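Local coordinates for protein NRD1 (PDB 3CLJ), which binds the phosphorylated C-terminal domain of RNA polymerase II through its CTD-interacting domain, as part of the Nrd1-Nab3-Sen1 termination complex, at residues A8-F13 and S44-Y49; Y31-I36 and R70-E75; G60-I65 and E118-L123; E99-L104 and S136-I141. All coordinates share one frame; numbering follows the deposited sequence.

Contact 1 (A8-F13 and S44-Y49); sequences ATLESF and SLIIDY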
# COMPACT_ATOMS: atom_id res chain seq x y z
N ALA A 8 -11.78 8.51 8.65
CA ALA A 8 -11.22 9.75 9.19
C ALA A 8 -9.71 9.68 9.45
O ALA A 8 -9.01 10.64 9.18
CB ALA A 8 -12.03 10.26 10.50
N THR A 9 -9.21 8.54 9.94
CA THR A 9 -7.78 8.39 10.21
C THR A 9 -6.96 8.34 8.89
O THR A 9 -5.91 9.00 8.77
CB THR A 9 -7.51 7.15 11.09
OG1 THR A 9 -8.20 7.32 12.34
CG2 THR A 9 -6.02 6.93 11.33
N LEU A 10 -7.49 7.58 7.92
CA LEU A 10 -6.94 7.63 6.58
C LEU A 10 -6.96 9.06 5.95
O LEU A 10 -5.90 9.56 5.52
CB LEU A 10 -7.55 6.55 5.66
CG LEU A 10 -6.89 6.52 4.27
CD1 LEU A 10 -5.41 6.04 4.18
CD2 LEU A 10 -7.71 5.73 3.42
N GLU A 11 -8.14 9.69 5.87
CA GLU A 11 -8.22 11.05 5.40
C GLU A 11 -7.22 12.02 6.09
O GLU A 11 -6.74 12.96 5.44
CB GLU A 11 -9.68 11.62 5.50
CG GLU A 11 -10.68 10.99 4.53
CD GLU A 11 -12.13 11.16 4.91
OE1 GLU A 11 -12.46 11.56 6.06
OE2 GLU A 11 -12.97 10.89 4.03
N SER A 12 -6.93 11.83 7.39
CA SER A 12 -6.05 12.75 8.11
C SER A 12 -4.58 12.77 7.61
O SER A 12 -3.82 13.66 7.98
CB SER A 12 -6.09 12.52 9.62
OG SER A 12 -5.48 11.27 9.95
N PHE A 13 -4.18 11.80 6.78
CA PHE A 13 -2.82 11.75 6.21
C PHE A 13 -2.52 12.95 5.33
O PHE A 13 -1.35 13.30 5.09
CB PHE A 13 -2.58 10.44 5.46
CG PHE A 13 -2.14 9.28 6.35
CD1 PHE A 13 -3.07 8.61 7.19
CD2 PHE A 13 -0.80 8.84 6.34
CE1 PHE A 13 -2.71 7.56 7.99
CE2 PHE A 13 -0.39 7.73 7.17
CZ PHE A 13 -1.36 7.10 8.01
N SER A 44 -10.13 -1.08 -1.03
CA SER A 44 -10.56 -0.06 -2.02
C SER A 44 -10.20 1.35 -1.54
O SER A 44 -9.58 2.14 -2.28
CB SER A 44 -12.05 -0.20 -2.43
OG SER A 44 -12.92 0.40 -1.49
N LEU A 45 -10.45 1.64 -0.26
CA LEU A 45 -10.06 2.93 0.26
C LEU A 45 -8.57 3.26 0.22
O LEU A 45 -8.20 4.37 -0.17
CB LEU A 45 -10.68 3.23 1.64
CG LEU A 45 -10.46 4.65 2.21
CD1 LEU A 45 -10.99 5.79 1.26
CD2 LEU A 45 -11.10 4.81 3.64
N ILE A 46 -7.71 2.30 0.59
CA ILE A 46 -6.28 2.56 0.62
C ILE A 46 -5.70 2.62 -0.80
O ILE A 46 -4.75 3.33 -1.04
CB ILE A 46 -5.49 1.60 1.61
CG1 ILE A 46 -5.30 0.17 1.06
CG2 ILE A 46 -6.11 1.68 3.05
CD1 ILE A 46 -4.44 -0.77 1.95
N ILE A 47 -6.28 1.84 -1.70
CA ILE A 47 -5.99 1.93 -3.16
C ILE A 47 -6.30 3.34 -3.69
O ILE A 47 -5.48 3.97 -4.37
CB ILE A 47 -6.76 0.86 -3.97
CG1 ILE A 47 -6.17 -0.55 -3.66
CG2 ILE A 47 -6.66 1.13 -5.47
CD1 ILE A 47 -6.97 -1.72 -4.23
N ASP A 48 -7.48 3.82 -3.33
CA ASP A 48 -7.96 5.11 -3.78
C ASP A 48 -7.19 6.26 -3.12
O ASP A 48 -6.98 7.31 -3.74
CB ASP A 48 -9.48 5.19 -3.54
CG ASP A 48 -10.28 4.30 -4.51
OD1 ASP A 48 -9.74 3.91 -5.57
OD2 ASP A 48 -11.50 4.05 -4.29
N TYR A 49 -6.81 6.07 -1.87
CA TYR A 49 -5.97 7.05 -1.21
C TYR A 49 -4.65 7.21 -2.01
O TYR A 49 -4.20 8.33 -2.27
CB TYR A 49 -5.67 6.62 0.25
CG TYR A 49 -4.73 7.60 0.86
CD1 TYR A 49 -5.17 8.90 1.18
CD2 TYR A 49 -3.37 7.28 1.03
CE1 TYR A 49 -4.27 9.85 1.73
CE2 TYR A 49 -2.49 8.18 1.58
CZ TYR A 49 -2.93 9.49 1.88
OH TYR A 49 -2.04 10.42 2.37

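Contact 2 (Y31-I36 and R70-E75); sequences YALDHI and RAYLDE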
# COMPACT_ATOMS: atom_id res chain seq x y z
N TYR A 31 -6.46 -2.01 12.71
CA TYR A 31 -7.85 -2.06 12.31
C TYR A 31 -8.02 -3.09 11.18
O TYR A 31 -8.98 -3.86 11.19
CB TYR A 31 -8.35 -0.68 11.85
CG TYR A 31 -9.82 -0.74 11.47
CD1 TYR A 31 -10.79 -0.47 12.42
CD2 TYR A 31 -10.23 -1.13 10.17
CE1 TYR A 31 -12.15 -0.55 12.11
CE2 TYR A 31 -11.59 -1.23 9.86
CZ TYR A 31 -12.55 -0.94 10.84
OH TYR A 31 -13.91 -1.01 10.59
N ALA A 32 -7.12 -3.09 10.19
CA ALA A 32 -7.25 -3.99 9.04
C ALA A 32 -7.27 -5.48 9.46
O ALA A 32 -8.07 -6.27 8.95
CB ALA A 32 -6.13 -3.72 7.99
N LEU A 33 -6.38 -5.84 10.39
CA LEU A 33 -6.27 -7.23 10.90
C LEU A 33 -7.46 -7.66 11.80
O LEU A 33 -7.80 -8.85 11.89
CB LEU A 33 -4.94 -7.42 11.63
CG LEU A 33 -3.63 -7.44 10.85
CD1 LEU A 33 -2.49 -7.30 11.92
CD2 LEU A 33 -3.44 -8.76 10.05
N ASP A 34 -8.07 -6.68 12.46
CA ASP A 34 -9.23 -6.88 13.30
C ASP A 34 -10.53 -6.99 12.51
O ASP A 34 -11.55 -7.39 13.05
CB ASP A 34 -9.37 -5.72 14.27
CG ASP A 34 -8.40 -5.80 15.43
OD1 ASP A 34 -7.66 -6.81 15.55
OD2 ASP A 34 -8.39 -4.85 16.23
N HIS A 35 -10.51 -6.57 11.24
CA HIS A 35 -11.74 -6.50 10.47
C HIS A 35 -11.46 -7.03 9.06
O HIS A 35 -11.77 -6.39 8.06
CB HIS A 35 -12.26 -5.04 10.45
CG HIS A 35 -12.58 -4.48 11.81
ND1 HIS A 35 -13.79 -4.65 12.44
CD2 HIS A 35 -11.83 -3.74 12.67
CE1 HIS A 35 -13.78 -4.06 13.62
NE2 HIS A 35 -12.59 -3.50 13.79
N ILE A 36 -10.86 -8.22 8.99
CA ILE A 36 -10.60 -8.88 7.71
C ILE A 36 -11.92 -9.14 6.94
O ILE A 36 -11.95 -9.11 5.70
CB ILE A 36 -9.75 -10.18 7.88
CG1 ILE A 36 -8.29 -9.83 8.21
CG2 ILE A 36 -9.80 -11.09 6.64
CD1 ILE A 36 -7.61 -10.88 9.08
N ARG A 70 1.68 -6.62 4.01
CA ARG A 70 2.59 -7.63 4.56
C ARG A 70 1.98 -8.21 5.84
O ARG A 70 2.23 -9.36 6.14
CB ARG A 70 4.07 -7.17 4.76
CG ARG A 70 4.97 -7.09 3.47
CD ARG A 70 6.53 -6.74 3.74
NE ARG A 70 6.61 -5.46 4.46
CZ ARG A 70 6.77 -5.32 5.78
NH1 ARG A 70 6.97 -6.37 6.58
NH2 ARG A 70 6.70 -4.11 6.29
N ALA A 71 1.14 -7.43 6.54
CA ALA A 71 0.39 -7.99 7.71
C ALA A 71 -0.59 -9.10 7.26
O ALA A 71 -0.65 -10.17 7.86
CB ALA A 71 -0.34 -6.90 8.51
N TYR A 72 -1.29 -8.85 6.17
CA TYR A 72 -2.26 -9.80 5.61
C TYR A 72 -1.54 -11.01 5.06
O TYR A 72 -2.01 -12.13 5.23
CB TYR A 72 -3.07 -9.10 4.52
CG TYR A 72 -4.31 -8.39 5.02
CD1 TYR A 72 -4.55 -8.22 6.38
CD2 TYR A 72 -5.22 -7.84 4.13
CE1 TYR A 72 -5.71 -7.55 6.85
CE2 TYR A 72 -6.41 -7.17 4.60
CZ TYR A 72 -6.65 -7.04 5.95
OH TYR A 72 -7.84 -6.42 6.41
N LEU A 73 -0.41 -10.76 4.39
CA LEU A 73 0.50 -11.81 3.86
C LEU A 73 0.98 -12.71 4.97
O LEU A 73 1.13 -13.92 4.76
CB LEU A 73 1.70 -11.21 3.08
CG LEU A 73 2.69 -12.19 2.42
CD1 LEU A 73 1.98 -13.12 1.42
CD2 LEU A 73 3.88 -11.51 1.76
N ASP A 74 1.23 -12.15 6.15
CA ASP A 74 1.51 -13.02 7.29
C ASP A 74 0.34 -13.86 7.78
O ASP A 74 0.55 -14.99 8.17
CB ASP A 74 2.12 -12.24 8.46
CG ASP A 74 3.58 -11.98 8.26
OD1 ASP A 74 4.24 -12.75 7.49
OD2 ASP A 74 4.05 -10.98 8.87
N GLU A 75 -0.87 -13.30 7.79
CA GLU A 75 -2.07 -14.04 8.19
C GLU A 75 -2.37 -15.23 7.25
O GLU A 75 -2.77 -16.30 7.69
CB GLU A 75 -3.27 -13.11 8.22
CG GLU A 75 -3.32 -12.21 9.40
CD GLU A 75 -3.44 -12.95 10.71
OE1 GLU A 75 -4.27 -13.89 10.80
OE2 GLU A 75 -2.70 -12.59 11.65

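Contact 3 (G60-I65 and E118-L123); sequences GSLYII and EKIRML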
# COMPACT_ATOMS: atom_id res chain seq x y z
N GLY A 60 4.01 7.72 1.33
CA GLY A 60 3.15 7.34 2.47
C GLY A 60 2.05 6.35 2.12
O GLY A 60 1.79 5.40 2.86
N SER A 61 1.40 6.59 0.98
CA SER A 61 0.35 5.70 0.50
C SER A 61 0.85 4.28 0.19
O SER A 61 0.13 3.29 0.43
CB SER A 61 -0.36 6.31 -0.71
OG SER A 61 0.39 6.02 -1.93
N LEU A 62 2.08 4.16 -0.29
CA LEU A 62 2.69 2.83 -0.50
C LEU A 62 3.16 2.17 0.83
O LEU A 62 3.16 0.93 0.96
CB LEU A 62 3.85 2.93 -1.52
CG LEU A 62 3.42 3.28 -2.96
CD1 LEU A 62 4.67 3.58 -3.84
CD2 LEU A 62 2.49 2.29 -3.64
N TYR A 63 3.53 3.01 1.80
CA TYR A 63 3.82 2.54 3.18
C TYR A 63 2.54 1.96 3.82
O TYR A 63 2.58 0.94 4.52
CB TYR A 63 4.37 3.65 4.07
CG TYR A 63 5.83 4.06 3.78
CD1 TYR A 63 6.67 3.26 2.97
CD2 TYR A 63 6.35 5.22 4.34
CE1 TYR A 63 8.02 3.64 2.74
CE2 TYR A 63 7.66 5.61 4.12
CZ TYR A 63 8.50 4.81 3.34
OH TYR A 63 9.79 5.22 3.16
N ILE A 64 1.41 2.60 3.57
CA ILE A 64 0.16 2.09 4.12
C ILE A 64 -0.17 0.70 3.52
O ILE A 64 -0.53 -0.24 4.24
CB ILE A 64 -1.03 3.07 3.86
CG1 ILE A 64 -0.98 4.31 4.77
CG2 ILE A 64 -2.40 2.37 4.15
CD1 ILE A 64 -1.89 5.53 4.24
N ILE A 65 -0.04 0.59 2.20
CA ILE A 65 -0.15 -0.70 1.49
C ILE A 65 0.90 -1.76 1.89
O ILE A 65 0.58 -2.97 1.97
CB ILE A 65 -0.19 -0.45 -0.08
CG1 ILE A 65 -1.49 0.27 -0.45
CG2 ILE A 65 0.06 -1.77 -0.89
CD1 ILE A 65 -1.43 1.00 -1.81
N GLU A 118 13.67 6.82 -4.42
CA GLU A 118 14.66 5.87 -3.89
C GLU A 118 14.14 5.02 -2.76
O GLU A 118 14.51 3.87 -2.61
CB GLU A 118 16.12 6.38 -3.79
CG GLU A 118 16.80 6.61 -5.22
CD GLU A 118 16.96 5.35 -6.16
OE1 GLU A 118 17.92 4.57 -5.92
OE2 GLU A 118 16.18 5.17 -7.17
N LYS A 119 13.24 5.62 -1.97
CA LYS A 119 12.51 4.94 -0.91
C LYS A 119 11.48 3.97 -1.50
O LYS A 119 11.25 2.88 -0.92
CB LYS A 119 11.82 5.98 0.03
CG LYS A 119 12.86 6.66 0.96
CD LYS A 119 12.35 7.99 1.56
CE LYS A 119 13.43 8.68 2.52
NZ LYS A 119 13.15 10.18 2.65
N ILE A 120 10.85 4.33 -2.61
CA ILE A 120 9.99 3.35 -3.30
C ILE A 120 10.81 2.13 -3.80
O ILE A 120 10.44 0.99 -3.57
CB ILE A 120 9.17 3.99 -4.47
CG1 ILE A 120 8.21 5.08 -3.93
CG2 ILE A 120 8.46 2.85 -5.36
CD1 ILE A 120 7.60 5.98 -4.96
N ARG A 121 11.94 2.39 -4.45
CA ARG A 121 12.87 1.32 -4.85
C ARG A 121 13.20 0.35 -3.70
O ARG A 121 13.10 -0.87 -3.88
CB ARG A 121 14.11 1.96 -5.48
CG ARG A 121 14.83 1.14 -6.55
CD ARG A 121 15.67 -0.02 -5.99
NE ARG A 121 16.99 -0.13 -6.62
CZ ARG A 121 17.30 0.25 -7.86
NH1 ARG A 121 16.40 0.76 -8.67
NH2 ARG A 121 18.54 0.12 -8.29
N MET A 122 13.52 0.86 -2.49
CA MET A 122 13.80 -0.05 -1.36
C MET A 122 12.63 -0.83 -0.90
O MET A 122 12.72 -2.01 -0.56
CB MET A 122 14.35 0.66 -0.11
CG MET A 122 14.55 -0.37 1.08
SD MET A 122 15.89 -1.62 0.83
CE MET A 122 14.98 -3.13 1.10
N LEU A 123 11.48 -0.18 -0.90
CA LEU A 123 10.25 -0.86 -0.64
C LEU A 123 9.97 -1.98 -1.65
O LEU A 123 9.51 -3.09 -1.26
CB LEU A 123 9.14 0.22 -0.63
CG LEU A 123 7.84 -0.00 0.08
CD1 LEU A 123 8.03 -0.23 1.60
CD2 LEU A 123 6.80 1.12 -0.28

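Contact 4 (E99-L104 and S136-I141); sequences EVIQEL and SYLNAI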
# COMPACT_ATOMS: atom_id res chain seq x y z
N GLU A 99 -3.58 -6.72 -8.23
CA GLU A 99 -4.12 -6.30 -9.53
C GLU A 99 -3.95 -4.81 -9.88
O GLU A 99 -3.97 -4.46 -11.04
CB GLU A 99 -5.55 -6.83 -9.76
CG GLU A 99 -5.65 -8.38 -9.89
CD GLU A 99 -4.71 -8.98 -10.94
OE1 GLU A 99 -4.95 -8.79 -12.16
OE2 GLU A 99 -3.71 -9.65 -10.54
N VAL A 100 -3.73 -3.92 -8.90
CA VAL A 100 -3.51 -2.49 -9.16
C VAL A 100 -2.12 -1.97 -8.81
O VAL A 100 -1.84 -0.81 -9.08
CB VAL A 100 -4.54 -1.55 -8.44
CG1 VAL A 100 -6.00 -1.85 -8.97
CG2 VAL A 100 -4.37 -1.68 -6.94
N ILE A 101 -1.26 -2.80 -8.19
CA ILE A 101 0.02 -2.32 -7.70
C ILE A 101 0.95 -1.68 -8.79
O ILE A 101 1.70 -0.75 -8.49
CB ILE A 101 0.79 -3.39 -6.85
CG1 ILE A 101 1.72 -2.70 -5.88
CG2 ILE A 101 1.53 -4.46 -7.71
CD1 ILE A 101 1.07 -1.66 -4.98
N GLN A 102 0.94 -2.21 -10.02
CA GLN A 102 1.75 -1.58 -11.04
C GLN A 102 1.26 -0.18 -11.41
O GLN A 102 2.10 0.73 -11.59
CB GLN A 102 1.76 -2.46 -12.26
CG GLN A 102 2.49 -3.74 -11.96
CD GLN A 102 2.41 -4.71 -13.10
OE1 GLN A 102 1.74 -5.73 -13.00
NE2 GLN A 102 3.04 -4.36 -14.22
N GLU A 103 -0.07 0.00 -11.52
CA GLU A 103 -0.69 1.33 -11.70
C GLU A 103 -0.24 2.30 -10.58
O GLU A 103 0.19 3.45 -10.82
CB GLU A 103 -2.23 1.23 -11.69
CG GLU A 103 -2.97 2.56 -11.59
CD GLU A 103 -4.39 2.43 -11.07
OE1 GLU A 103 -4.99 1.31 -11.19
OE2 GLU A 103 -4.89 3.46 -10.55
N LEU A 104 -0.38 1.81 -9.35
CA LEU A 104 -0.10 2.66 -8.21
C LEU A 104 1.39 2.98 -8.13
O LEU A 104 1.73 4.09 -7.79
CB LEU A 104 -0.56 1.99 -6.89
CG LEU A 104 -2.04 1.68 -6.75
CD1 LEU A 104 -2.27 1.14 -5.29
CD2 LEU A 104 -2.97 2.85 -7.09
N SER A 136 3.37 -10.54 -10.00
CA SER A 136 3.66 -9.33 -10.80
C SER A 136 5.14 -9.18 -11.13
O SER A 136 5.98 -9.38 -10.31
CB SER A 136 3.25 -8.10 -10.06
OG SER A 136 1.87 -8.06 -10.02
N TYR A 137 5.43 -8.84 -12.38
CA TYR A 137 6.82 -8.51 -12.70
C TYR A 137 7.01 -7.04 -12.34
O TYR A 137 6.43 -6.17 -12.97
CB TYR A 137 7.11 -8.77 -14.18
CG TYR A 137 8.54 -8.42 -14.56
CD1 TYR A 137 9.61 -9.15 -14.03
CD2 TYR A 137 8.81 -7.38 -15.49
CE1 TYR A 137 10.92 -8.88 -14.38
CE2 TYR A 137 10.14 -7.09 -15.87
CZ TYR A 137 11.18 -7.85 -15.30
OH TYR A 137 12.47 -7.62 -15.64
N LEU A 138 7.82 -6.77 -11.31
CA LEU A 138 8.01 -5.44 -10.78
C LEU A 138 9.47 -4.96 -11.04
O LEU A 138 9.79 -3.82 -10.69
CB LEU A 138 7.76 -5.41 -9.22
CG LEU A 138 6.25 -5.66 -8.87
CD1 LEU A 138 5.98 -5.41 -7.39
CD2 LEU A 138 5.25 -4.80 -9.70
N ASN A 139 10.30 -5.81 -11.64
CA ASN A 139 11.70 -5.49 -11.79
C ASN A 139 12.00 -4.35 -12.81
O ASN A 139 13.04 -3.70 -12.70
CB ASN A 139 12.46 -6.77 -12.09
CG ASN A 139 13.98 -6.57 -12.23
OD1 ASN A 139 14.55 -6.84 -13.30
ND2 ASN A 139 14.63 -6.18 -11.15
N ALA A 140 11.15 -4.17 -13.80
CA ALA A 140 11.27 -3.08 -14.78
C ALA A 140 10.82 -1.74 -14.12
O ALA A 140 11.55 -0.76 -14.21
CB ALA A 140 10.48 -3.37 -16.05
N ILE A 141 9.71 -1.77 -13.38
CA ILE A 141 9.22 -0.63 -12.62
C ILE A 141 10.26 -0.17 -11.60
O ILE A 141 10.47 1.02 -11.41
CB ILE A 141 7.87 -0.96 -11.94
CG1 ILE A 141 6.79 -1.12 -12.99
CG2 ILE A 141 7.47 0.09 -10.89
CD1 ILE A 141 5.52 -1.82 -12.43
O HOH W 1 3.28 -8.17 -14.31

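Contact 1 (A8-F13 and S44-Y49)
Leu10 and Tyr49 meet where the first helix of the CTD-interacting domain, 3-11, lies against helix 39-52 in the all-helical core. The Leu10 side chain points at the other helix and divides its two methyl groups. CD1 rests over one face of the Tyr49 ring, off its centre toward the rim, in a CH-pi contact: Leu10 CD1 lies 4.1 Å from the ring centroid and 24° off the ring normal. CD2 goes to Leu45, the two leucines reaching tip to tip, although the exact spacing there is doubtful, and is only loosely near the CG2 methyl of Ile46, with Leu10 CD2 and Ile46 CG2 4.4 Å apart. In Tyr49, CG anti to the backbone N (chi1 176°) sends the ring out toward helix 3-11. Its far end runs past Leu10 and crosses Phe13 at about a right angle, Tyr49 CZ lying 3.7 Å from Phe13 CB. Replacing Tyr49 with an alanine would probably open a gap beside Leu10 CD1 and leave Phe13 CB without its neighbour. Ile64 of helix 58-77 packs on both Leu10 and Tyr49, while the Phe13 side chain continues to Ile25 of helix 22-34. Such leucine-on-tyrosine packing between helices distant in sequence is ordinary hydrophobic core, here of the right-handed helical array of a CID.

Contact 2 (Y31-I36 and R70-E75)
Tyr72 lies with its ring directed across to helix 22-34, and the surrounding side chains are arranged around that ring. Its chi1 of -88° places CG beside the backbone N, from where the ring extends to the last turn of the opposing helix. The hydroxyl donates to the carbonyl of Ala32, with Tyr72 OH and Ala32 O 2.6 Å apart. The donor stands above the carbonyl plane, 52° out of it, and the C=O...O angle is 113°, so the approach is from over the group and well bent. Seen from the ring, Ala32 O and Leu33 CD2 both lie at the edge, near the ring plane, the latter 3.9 Å from Tyr72 CD1. Ile36 runs past the ring in the opposite direction, its CG1 3.7 Å from Tyr72 CE1. Leu33 also leans on the helix that carries Tyr72: its CD2 is 3.9 Å from Ala71 CB and, crossing Glu75 at a slant, 3.5 Å from Glu75 CG, so the aliphatic part of the glutamate extends the apolar surface. A phenylalanine in place of Tyr72 would probably keep much of this packing but leave Ala32 O, near the helix end, without the hydroxyl that grips it. The contact thus ties the C-terminal end of helix 22-34 and the turn after it to helix 58-77, while Cys90 of helix 90-111 touches Ile36, Tyr72 and Glu75, and Glu39 of helix 39-52 also reaches Tyr72.

Contact 3 (G60-I65 and E118-L123)
Leu62 meets helix 114-130 at both its root and its tip. Its CB sits 3.7 Å from Leu123 CD2, near the base of the side chain. From there CG turns to the side of the backbone N, anti to the carbonyl carbon (chi1 -67°), and carries the branch toward the other helix. CD1, at the end, slants across Ile120, where it is 3.8 Å from Ile120 CG1 and only slightly farther from the terminal CD1 of that isoleucine. One leucine therefore bridges two residues that lie nearly a helical turn apart on helix 114-130.

Leu123 answers with both its methyl groups. CD2 serves Leu62 and also lies 3.9 Å from Tyr63 CD1, while CD1 reaches Tyr63 CE1 at 4.0 Å, so the two methyls straddle the ring plane beside the CD1-CE1 bond of Tyr63, the tyrosine and leucine side chains crossing at a slant. The phenol end goes further, to the stem of Lys119, with Tyr63 OH 3.8 Å from Lys119 CB. The lysine chain then runs on, extended, to its ammonium group, which forms a salt bridge with Asp115 and also hydrogen-bonds a glycerol molecule.

The segment axes approach to 10.8 Å and cross at 15°; such nearly parallel helices packed through apolar side chains belong to the helical core of the CID. Helix 90-111 closes one side through Ala108 against Leu62 and Leu105 against Ile120, and helix 39-52 packs against Ser61, Ile64 and Ile65 of helix 58-77.

Contact 4 (E99-L104 and S136-I141)
Gln102 overlaps Ile141 and Leu138 with the aliphatic part of its side chain. Its CG lies 3.6 Å from Ile141 CD1, the two side chains crossing at about a right angle, and 3.7 Å from Leu138 CD2. With CG beside the backbone N (chi1 -67°) and the chain extended beyond it, the amide is carried out past both hydrophobic neighbours toward the main chain of 136-141. There Gln102 OE1 accepts from a water at 3.2 Å; the same water accepts from Tyr137 N at 3.0 Å, so the link between side-chain oxygen and backbone NH is indirect. Ile101, one residue earlier, adds a looser apolar touch, its CG2 4.2 Å from Leu138 CD2. Around it, Phe133 touches both Ile101 and Leu138, while Trp127 of helix 114-130 packs on Ile101, Leu124 on Leu138, and Leu105 of the same helix 90-111 as Gln102 on both Leu138 and Ile141. The loop after helix 114-130 is thereby laid along helix 90-111. Chemically, the methylenes of an exposed glutamine cover buried or half-buried methyl groups, and its polar end reaches the loop through water; this implies an attachment that rests mainly on packing, with the bridged amide adding a modest polar tether.

How the contacts relate
Helix 58-77 joins contacts 2 and 3, whose centres lie about 18 Å apart on opposite sides of the chain's centre. Contact 1 reaches contact 3 directly: Leu10 CD1 lies 3.6 Å from Ile64 CD1, and Tyr49 CD2 is 3.6 Å from Ser61 CB. Contact 3 continues into contact 4, where Ile65 CD1 and Leu104 CD1 are 3.6 Å apart. Contacts 1 and 4, about 21 Å apart between centres, also touch, through Ile47 CD1 and Val100 CG2 at 3.8 Å. Contact 2 touches none of the others. Glycerol, probably from the crystallisation liquor, lies near His35 of contact 2 and near Lys119 of contact 3.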